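Long-range contacts in orotate phosphoribosyltransferase (Aeropyrum pernix, PDB 2YZK), which probably catalyses the magnesium-dependent transfer of a ribosyl phosphate group from 5-phosphoribose 1-diphosphate to orotate, forming orotidine 5'-phosphate in pyrimidine biosynthesis: residues 32-37 against 70-75; 86-91 against 99-104; 107-112 against 132-137. One frame throughout, in Å; residues are numbered along the deposited sequence.

Interaction 1 of 3, residues 32-37 against 70-75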
loop_
_atom_site.group_PDB
_atom_site.type_symbol
_atom_site.label_atom_id
_atom_site.label_comp_id
_atom_site.label_asym_id
_atom_site.label_seq_id
_atom_site.Cartn_x
_atom_site.Cartn_y
_atom_site.Cartn_z
ATOM N N ARG A 32 -6.461 -7.398 -6.352
ATOM C CA ARG A 32 -5.994 -6.051 -6.658
ATOM C C ARG A 32 -6.952 -5.336 -7.607
ATOM O O ARG A 32 -7.062 -4.111 -7.582
ATOM C CB ARG A 32 -4.592 -6.105 -7.277
ATOM C CG ARG A 32 -3.514 -6.624 -6.328
ATOM C CD ARG A 32 -2.190 -6.827 -7.055
ATOM N NE ARG A 32 -2.335 -7.737 -8.188
ATOM C CZ ARG A 32 -1.340 -8.102 -8.992
ATOM N NH1 ARG A 32 -0.113 -7.638 -8.794
ATOM N NH2 ARG A 32 -1.578 -8.924 -10.005
ATOM N N ARG A 33 -7.653 -6.098 -8.437
ATOM C CA ARG A 33 -8.578 -5.494 -9.386
ATOM C C ARG A 33 -9.765 -4.791 -8.734
ATOM O O ARG A 33 -10.453 -4.007 -9.376
ATOM C CB ARG A 33 -9.052 -6.542 -10.391
ATOM C CG ARG A 33 -7.919 -7.074 -11.257
ATOM C CD ARG A 33 -8.423 -8.095 -12.252
ATOM N NE ARG A 33 -9.188 -7.497 -13.343
ATOM C CZ ARG A 33 -8.642 -6.913 -14.406
ATOM N NH1 ARG A 33 -7.321 -6.840 -14.528
ATOM N NH2 ARG A 33 -9.417 -6.415 -15.363
ATOM N N LEU A 34 -10.002 -5.052 -7.454
ATOM C CA LEU A 34 -11.103 -4.388 -6.769
ATOM C C LEU A 34 -10.740 -2.936 -6.454
ATOM O O LEU A 34 -11.616 -2.092 -6.264
ATOM C CB LEU A 34 -11.430 -5.103 -5.461
ATOM C CG LEU A 34 -11.827 -6.573 -5.555
ATOM C CD1 LEU A 34 -12.215 -7.053 -4.168
ATOM C CD2 LEU A 34 -12.998 -6.744 -6.515
ATOM N N LEU A 35 -9.443 -2.653 -6.397
ATOM C CA LEU A 35 -8.973 -1.310 -6.058
ATOM C C LEU A 35 -9.288 -0.240 -7.093
ATOM O O LEU A 35 -9.432 0.935 -6.753
ATOM C CB LEU A 35 -7.461 -1.341 -5.804
ATOM C CG LEU A 35 -7.026 -2.242 -4.646
ATOM C CD1 LEU A 35 -5.515 -2.395 -4.649
ATOM C CD2 LEU A 35 -7.509 -1.642 -3.329
ATOM N N GLY A 36 -9.411 -0.647 -8.351
ATOM C CA GLY A 36 -9.686 0.313 -9.406
ATOM C C GLY A 36 -11.134 0.756 -9.545
ATOM O O GLY A 36 -11.504 1.333 -10.563
ATOM N N ASP A 37 -11.954 0.489 -8.533
ATOM C CA ASP A 37 -13.364 0.886 -8.562
ATOM C C ASP A 37 -13.820 1.156 -7.130
ATOM O O ASP A 37 -13.891 0.237 -6.319
ATOM C CB ASP A 37 -14.209 -0.231 -9.185
ATOM C CG ASP A 37 -15.652 0.177 -9.402
ATOM O OD1 ASP A 37 -15.898 1.143 -10.163
ATOM O OD2 ASP A 37 -16.543 -0.466 -8.809
ATOM N N LEU A 70 -1.183 -4.267 1.464
ATOM C CA LEU A 70 -0.902 -2.894 1.872
ATOM C C LEU A 70 -2.005 -1.867 1.605
ATOM O O LEU A 70 -2.357 -1.101 2.496
ATOM C CB LEU A 70 0.428 -2.425 1.265
ATOM C CG LEU A 70 1.010 -1.121 1.819
ATOM C CD1 LEU A 70 0.967 -1.106 3.343
ATOM C CD2 LEU A 70 2.433 -0.960 1.316
ATOM N N PRO A 71 -2.570 -1.831 0.387
ATOM C CA PRO A 71 -3.627 -0.838 0.162
ATOM C C PRO A 71 -4.803 -1.064 1.103
ATOM O O PRO A 71 -5.391 -0.114 1.631
ATOM C CB PRO A 71 -4.014 -1.067 -1.293
ATOM C CG PRO A 71 -2.733 -1.564 -1.905
ATOM C CD PRO A 71 -2.238 -2.533 -0.863
ATOM N N TRP A 72 -5.142 -2.333 1.313
ATOM C CA TRP A 72 -6.246 -2.685 2.191
ATOM C C TRP A 72 -5.985 -2.256 3.628
ATOM O O TRP A 72 -6.862 -1.684 4.275
ATOM C CB TRP A 72 -6.503 -4.190 2.129
ATOM C CG TRP A 72 -6.841 -4.637 0.754
ATOM C CD1 TRP A 72 -6.041 -5.340 -0.096
ATOM C CD2 TRP A 72 -8.044 -4.348 0.030
ATOM N NE1 TRP A 72 -6.666 -5.507 -1.310
ATOM C CE2 TRP A 72 -7.897 -4.905 -1.260
ATOM C CE3 TRP A 72 -9.229 -3.670 0.345
ATOM C CZ2 TRP A 72 -8.891 -4.806 -2.240
ATOM C CZ3 TRP A 72 -10.225 -3.569 -0.633
ATOM C CH2 TRP A 72 -10.043 -4.137 -1.910
ATOM N N ALA A 73 -4.778 -2.524 4.117
ATOM C CA ALA A 73 -4.410 -2.154 5.478
ATOM C C ALA A 73 -4.436 -0.639 5.636
ATOM O O ALA A 73 -4.936 -0.117 6.634
ATOM C CB ALA A 73 -3.022 -2.685 5.815
ATOM N N ALA A 74 -3.897 0.068 4.647
ATOM C CA ALA A 74 -3.863 1.528 4.700
ATOM C C ALA A 74 -5.271 2.116 4.720
ATOM O O ALA A 74 -5.547 3.044 5.474
ATOM C CB ALA A 74 -3.076 2.084 3.509
HETATM N N MSE A 75 -6.158 1.575 3.890
HETATM C CA MSE A 75 -7.526 2.068 3.836
HETATM C C MSE A 75 -8.280 1.766 5.128
HETATM O O MSE A 75 -9.070 2.584 5.582
HETATM C CB MSE A 75 -8.246 1.483 2.617
HETATM C CG MSE A 75 -7.593 1.909 1.304
HETATM SE SE MSE A 75 -8.275 1.100 -0.160
HETATM C CE MSE A 75 -9.805 2.026 -0.287
#
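Leu35 lays one of its methyls over the benzene half of the Trp72 indole. Its CD2 sits 3.9 Å from the centroid of the six-membered ring and only 20° off the ring normal, a CH-pi contact displaced from the ring centre toward the rim, with CZ2 as the nearest ring atom at 3.6 Å from CD2. The other methyl serves a different neighbour: Leu35 CD1 packs on Pro71 CB at 3.9 Å, so the forked end of one leucine bridges two consecutive residues of helix 70-80. With CG set anti to its own carbonyl carbon (chi1 -61°), the Leu35 chain runs out toward the helix and brings both methyls to it, although its first bond is not aimed there. Trp72 does likewise from the other side, reaching across with the far end of its indole. Leu34 meets that same ring differently, its CB lying in the ring plane at the edge, 3.9 Å from CH2. Face and rim of one indole are thus used by two successive leucines. A looser touch from the selenium of Met75, a selenomethionine, at 4.3 Å from Leu35 CD2 completes the apolar set. No hydrogen bond crosses the contact, and the backbones stay well apart, 8.2 Å between Leu35 CA and Pro71 CA.

Asp37, at the N-cap of helix 38-58, ends the type I turn that begins at Leu34. That long helix also packs on Trp72, through Ala44 and Leu45, while helix 2-9 covers Leu34. The indole further touches Asp114, predicted to help bind phosphoribosyl diphosphate in a site shared between the two subunits, and helix 70-80 rests its Leu70, Ala73 and Ala74 on strand 84-87.

Interaction 2 of 3, residues 86-91 against 99-104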
loop_
_atom_site.group_PDB
_atom_site.type_symbol
_atom_site.label_atom_id
_atom_site.label_comp_id
_atom_site.label_asym_id
_atom_site.label_seq_id
_atom_site.Cartn_x
_atom_site.Cartn_y
_atom_site.Cartn_z
ATOM N N TYR A 86 3.526 -1.992 8.298
ATOM C CA TYR A 86 3.540 -3.061 7.311
ATOM C C TYR A 86 4.882 -3.741 7.238
ATOM O O TYR A 86 5.917 -3.171 7.606
ATOM C CB TYR A 86 3.106 -2.556 5.924
ATOM C CG TYR A 86 3.990 -1.516 5.268
ATOM C CD1 TYR A 86 5.036 -1.892 4.427
ATOM C CD2 TYR A 86 3.723 -0.155 5.420
ATOM C CE1 TYR A 86 5.787 -0.935 3.741
ATOM C CE2 TYR A 86 4.468 0.808 4.743
ATOM C CZ TYR A 86 5.495 0.410 3.902
ATOM O OH TYR A 86 6.208 1.356 3.202
ATOM N N VAL A 87 4.850 -4.984 6.781
ATOM C CA VAL A 87 6.054 -5.782 6.656
ATOM C C VAL A 87 6.164 -6.276 5.229
ATOM O O VAL A 87 5.203 -6.808 4.674
ATOM C CB VAL A 87 6.006 -6.983 7.623
ATOM C CG1 VAL A 87 7.223 -7.882 7.415
ATOM C CG2 VAL A 87 5.960 -6.483 9.048
ATOM N N ARG A 88 7.336 -6.091 4.637
ATOM C CA ARG A 88 7.561 -6.524 3.270
ATOM C C ARG A 88 8.550 -7.673 3.204
ATOM O O ARG A 88 9.467 -7.761 4.019
ATOM C CB ARG A 88 8.092 -5.367 2.419
ATOM C CG ARG A 88 9.509 -4.953 2.756
ATOM C CD ARG A 88 10.156 -4.201 1.603
ATOM N NE ARG A 88 9.624 -2.853 1.428
ATOM C CZ ARG A 88 9.930 -2.063 0.401
ATOM N NH1 ARG A 88 10.758 -2.486 -0.545
ATOM N NH2 ARG A 88 9.422 -0.842 0.324
ATOM N N PRO A 89 8.362 -8.586 2.239
ATOM C CA PRO A 89 9.279 -9.719 2.095
ATOM C C PRO A 89 10.552 -9.191 1.430
ATOM O O PRO A 89 10.527 -8.780 0.273
ATOM C CB PRO A 89 8.500 -10.679 1.199
ATOM C CG PRO A 89 7.702 -9.745 0.330
ATOM C CD PRO A 89 7.212 -8.713 1.323
ATOM N N GLU A 90 11.654 -9.187 2.174
ATOM C CA GLU A 90 12.930 -8.686 1.669
ATOM C C GLU A 90 13.742 -9.751 0.932
ATOM O O GLU A 90 13.655 -10.936 1.241
ATOM C CB GLU A 90 13.771 -8.145 2.833
ATOM C CG GLU A 90 13.127 -7.011 3.626
ATOM C CD GLU A 90 13.166 -5.678 2.899
ATOM O OE1 GLU A 90 12.732 -4.665 3.489
ATOM O OE2 GLU A 90 13.631 -5.639 1.741
ATOM N N ARG A 91 14.528 -9.316 -0.050
ATOM C CA ARG A 91 15.390 -10.222 -0.805
ATOM C C ARG A 91 16.409 -10.765 0.199
ATOM O O ARG A 91 16.984 -10.006 0.980
ATOM C CB ARG A 91 16.086 -9.449 -1.922
ATOM C CG ARG A 91 15.330 -9.569 -3.223
ATOM C CD ARG A 91 15.239 -8.280 -4.010
ATOM N NE ARG A 91 16.406 -8.147 -4.880
ATOM C CZ ARG A 91 16.425 -8.495 -6.164
ATOM N NH1 ARG A 91 16.259 -9.762 -6.517
ATOM N NH2 ARG A 91 16.610 -7.578 -7.102
ATOM N N GLN A 99 11.881 -5.107 9.516
ATOM C CA GLN A 99 11.354 -4.050 10.355
ATOM C C GLN A 99 9.883 -3.848 10.064
ATOM O O GLN A 99 9.393 -4.238 9.008
ATOM C CB GLN A 99 12.105 -2.745 10.095
ATOM C CG GLN A 99 11.957 -2.240 8.674
ATOM C CD GLN A 99 12.665 -0.917 8.452
ATOM O OE1 GLN A 99 12.400 0.065 9.148
ATOM N NE2 GLN A 99 13.567 -0.883 7.478
ATOM N N VAL A 100 9.180 -3.261 11.024
ATOM C CA VAL A 100 7.766 -2.969 10.850
ATOM C C VAL A 100 7.742 -1.525 10.354
ATOM O O VAL A 100 7.842 -0.576 11.136
ATOM C CB VAL A 100 6.999 -3.105 12.179
ATOM C CG1 VAL A 100 5.509 -2.842 11.963
ATOM C CG2 VAL A 100 7.210 -4.500 12.744
ATOM N N GLU A 101 7.645 -1.371 9.039
ATOM C CA GLU A 101 7.633 -0.053 8.425
ATOM C C GLU A 101 6.450 0.753 8.938
ATOM O O GLU A 101 5.349 0.234 9.085
ATOM C CB GLU A 101 7.609 -0.197 6.900
ATOM C CG GLU A 101 8.883 -0.874 6.378
ATOM C CD GLU A 101 8.908 -1.081 4.878
ATOM O OE1 GLU A 101 8.968 -0.081 4.128
ATOM O OE2 GLU A 101 8.878 -2.255 4.445
ATOM N N GLY A 102 6.697 2.024 9.233
ATOM C CA GLY A 102 5.651 2.877 9.767
ATOM C C GLY A 102 5.885 3.086 11.257
ATOM O O GLY A 102 5.505 4.111 11.823
ATOM N N ASP A 103 6.519 2.096 11.884
ATOM C CA ASP A 103 6.839 2.134 13.309
ATOM C C ASP A 103 5.678 2.544 14.223
ATOM O O ASP A 103 5.784 3.479 15.018
ATOM C CB ASP A 103 8.046 3.053 13.542
ATOM C CG ASP A 103 8.527 3.035 14.983
ATOM O OD1 ASP A 103 8.626 1.932 15.564
ATOM O OD2 ASP A 103 8.816 4.123 15.528
ATOM N N PRO A 104 4.539 1.854 14.110
ATOM C CA PRO A 104 3.420 2.221 14.982
ATOM C C PRO A 104 3.787 1.855 16.424
ATOM O O PRO A 104 4.659 1.024 16.652
ATOM C CB PRO A 104 2.269 1.380 14.428
ATOM C CG PRO A 104 2.969 0.165 13.874
ATOM C CD PRO A 104 4.158 0.777 13.179
HETATM O O HOH W 1 8.059 0.694 1.570
HETATM O O HOH W 2 9.132 -4.432 6.109
HETATM O O HOH W 3 11.419 -5.681 6.493
#
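Tyr86 and Glu101 form a single antiparallel bridge, a hydrogen-bonded pair, at the base of the long loop that follows strand 84-87; in type I phosphoribosyltransferases this is the flexible loop beside the active site, and here it includes Lys92 and His94, predicted to bind phosphoribosyl diphosphate. Both backbone groups of each residue are used: Tyr86 N donates to Glu101 O at 3.0 Å, and Glu101 N returns the bond to Tyr86 O at 2.9 Å, both somewhat bent but in the carbonyl planes. The Tyr86 side chain leaves its backbone away from Glu101, yet with CG placed between N and the carbonyl carbon (chi1 63°) the ring folds back, so that Glu101 CB stands over its centre, 3.7 Å from the centroid. Beyond this methylene the extended Glu101 chain carries its carboxylate to Arg88, whose NE gives OE2 a salt-bridging hydrogen bond of 3.2 Å on the syn lone pair, 22° out of the guanidinium plane. OE1 accepts from water 1, 2.8 Å away, and makes a salt bridge with Arg32 of the second subunit, so this buried carboxylate faces two arginines from different chains, which would probably favour its charged form. Water 1 also bonds Tyr86 OH, lying in the ring plane. Were Tyr86 an alanine, a gap would probably open against the Glu101 methylene, the carboxylate would be freer to swing off Arg88, and water 1 would lose its hydroxyl partner. The backbone N of Arg88, itself predicted to bind phosphoribosyl diphosphate, is satisfied too. Water 2 accepts from Arg88 N at 2.9 Å and spends both protons on the facing segment, one on Gln99 O at 2.9 Å and one on Glu101 OE2 at 2.8 Å.

Interaction 3 of 3, residues 107-112 against 132-137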
loop_
_atom_site.group_PDB
_atom_site.type_symbol
_atom_site.label_atom_id
_atom_site.label_comp_id
_atom_site.label_asym_id
_atom_site.label_seq_id
_atom_site.Cartn_x
_atom_site.Cartn_y
_atom_site.Cartn_z
ATOM N N GLY A 107 2.052 -2.596 20.782
ATOM C CA GLY A 107 0.736 -2.941 21.279
ATOM C C GLY A 107 0.166 -4.097 20.485
ATOM O O GLY A 107 0.883 -4.749 19.726
ATOM N N ARG A 108 -1.124 -4.351 20.650
ATOM C CA ARG A 108 -1.775 -5.440 19.942
ATOM C C ARG A 108 -2.206 -4.981 18.553
ATOM O O ARG A 108 -2.837 -3.936 18.406
ATOM C CB ARG A 108 -2.992 -5.931 20.734
ATOM C CG ARG A 108 -3.652 -7.170 20.143
ATOM C CD ARG A 108 -4.904 -7.566 20.915
ATOM N NE ARG A 108 -5.549 -8.740 20.330
ATOM C CZ ARG A 108 -5.074 -9.978 20.420
ATOM N NH1 ARG A 108 -3.946 -10.216 21.079
ATOM N NH2 ARG A 108 -5.723 -10.982 19.842
ATOM N N VAL A 109 -1.863 -5.763 17.537
ATOM C CA VAL A 109 -2.219 -5.410 16.169
ATOM C C VAL A 109 -2.921 -6.550 15.441
ATOM O O VAL A 109 -2.948 -7.685 15.913
ATOM C CB VAL A 109 -0.963 -5.038 15.351
ATOM C CG1 VAL A 109 -0.161 -3.981 16.079
ATOM C CG2 VAL A 109 -0.119 -6.283 15.097
ATOM N N VAL A 110 -3.494 -6.226 14.288
ATOM C CA VAL A 110 -4.148 -7.213 13.442
ATOM C C VAL A 110 -3.438 -7.113 12.099
ATOM O O VAL A 110 -3.237 -6.010 11.586
ATOM C CB VAL A 110 -5.646 -6.904 13.238
ATOM C CG1 VAL A 110 -6.233 -7.828 12.178
ATOM C CG2 VAL A 110 -6.396 -7.084 14.551
ATOM N N VAL A 111 -3.031 -8.250 11.542
ATOM C CA VAL A 111 -2.359 -8.242 10.248
ATOM C C VAL A 111 -3.391 -8.447 9.151
ATOM O O VAL A 111 -4.368 -9.175 9.333
ATOM C CB VAL A 111 -1.287 -9.341 10.141
ATOM C CG1 VAL A 111 -0.156 -9.041 11.093
ATOM C CG2 VAL A 111 -1.885 -10.692 10.452
ATOM N N VAL A 112 -3.164 -7.794 8.013
ATOM C CA VAL A 112 -4.088 -7.862 6.888
ATOM C C VAL A 112 -3.401 -8.216 5.571
ATOM O O VAL A 112 -2.349 -7.664 5.233
ATOM C CB VAL A 112 -4.804 -6.499 6.704
ATOM C CG1 VAL A 112 -5.734 -6.544 5.497
ATOM C CG2 VAL A 112 -5.574 -6.144 7.965
ATOM N N ASN A 132 9.559 -7.668 17.344
ATOM C CA ASN A 132 9.744 -6.234 17.504
ATOM C C ASN A 132 8.846 -5.590 18.554
ATOM O O ASN A 132 8.597 -4.386 18.511
ATOM C CB ASN A 132 9.582 -5.532 16.151
ATOM C CG ASN A 132 10.802 -5.706 15.259
ATOM O OD1 ASN A 132 11.837 -5.076 15.475
ATOM N ND2 ASN A 132 10.691 -6.574 14.260
ATOM N N GLY A 133 8.355 -6.397 19.491
ATOM C CA GLY A 133 7.533 -5.871 20.567
ATOM C C GLY A 133 6.038 -5.726 20.363
ATOM O O GLY A 133 5.378 -5.046 21.152
ATOM N N TYR A 134 5.495 -6.342 19.320
ATOM C CA TYR A 134 4.057 -6.265 19.075
ATOM C C TYR A 134 3.425 -7.597 19.429
ATOM O O TYR A 134 4.115 -8.614 19.523
ATOM C CB TYR A 134 3.760 -5.993 17.598
ATOM C CG TYR A 134 4.285 -4.683 17.079
ATOM C CD1 TYR A 134 3.547 -3.506 17.217
ATOM C CD2 TYR A 134 5.529 -4.615 16.450
ATOM C CE1 TYR A 134 4.036 -2.287 16.732
ATOM C CE2 TYR A 134 6.025 -3.411 15.970
ATOM C CZ TYR A 134 5.278 -2.253 16.113
ATOM O OH TYR A 134 5.788 -1.066 15.641
ATOM N N THR A 135 2.117 -7.586 19.648
ATOM C CA THR A 135 1.409 -8.824 19.915
ATOM C C THR A 135 0.373 -8.932 18.807
ATOM O O THR A 135 -0.175 -7.917 18.352
ATOM C CB THR A 135 0.720 -8.840 21.304
ATOM O OG1 THR A 135 -0.270 -7.812 21.375
ATOM C CG2 THR A 135 1.746 -8.640 22.403
ATOM N N VAL A 136 0.125 -10.154 18.351
ATOM C CA VAL A 136 -0.834 -10.376 17.281
ATOM C C VAL A 136 -1.418 -11.780 17.342
ATOM O O VAL A 136 -0.685 -12.768 17.429
ATOM C CB VAL A 136 -0.168 -10.136 15.899
ATOM C CG1 VAL A 136 1.146 -10.892 15.804
ATOM C CG2 VAL A 136 -1.105 -10.561 14.787
ATOM N N GLY A 137 -2.745 -11.863 17.310
ATOM C CA GLY A 137 -3.399 -13.160 17.365
ATOM C C GLY A 137 -4.437 -13.339 16.279
ATOM O O GLY A 137 -5.083 -14.383 16.200
HETATM O O HOH W 4 -4.557 -9.704 16.935
#
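A beta-alpha-beta crossover of the Rossmann-like phosphoribosyltransferase core brings strand 135-137 alongside strand 108-112, with helix 120-131 in the connection, and pairs Arg108 with Thr135 in parallel. Thr135 bonds to the residues flanking Arg108. Its N donates to Gly107 O at 3.1 Å, a nearly straight bond that nonetheless arrives 40° above the carbonyl plane, and its O accepts from Val109 N at 2.9 Å, almost along the C=O axis. Thr135 OG1 is held between its backbone N and carbonyl carbon (chi1 62°), which lays it 3.2 Å from Arg108 CA. The other face is apolar: Val109 CG2 meets Val136 CB at 3.9 Å, Val109 CG1 leans on Tyr134 CD1, and Val111 CG1 touches Val136 CG2. Ile126 of helix 120-131 covers both Val111 and Val136, while the Tyr134 hydroxyl bonds to Pro104 O. At the next step direct pairing lapses, Val109 O being 4.4 Å from Gly137 N, and it resumes where Val111 bonds to Thr138 and Leu140. Water 4 spans the lapse, accepting from Gly137 N and donating to Val109 O, each at 2.8 Å, against one face of the Arg108 guanidinium.

Interaction 1 is wholly buried and apolar, joining a turn to a helix without a single hydrogen bond; interaction 2 is buried yet polar, its charges and waters lying where a loop leaves the sheet; interaction 3, partly exposed, is backbone strand pairing with one apolar face. Interactions 2 and 3 reach the same parallel sheet and share Tyr134, whose ring packs on Val100. Interaction 1 packs against that sheet through Leu70 on Tyr86 and Trp72 on Val112. The dimer ties the first two together: Arg32 and Arg33 of one subunit's 32-37 face Glu101 and Asp103 of the other, whereas no second chain touches interaction 3.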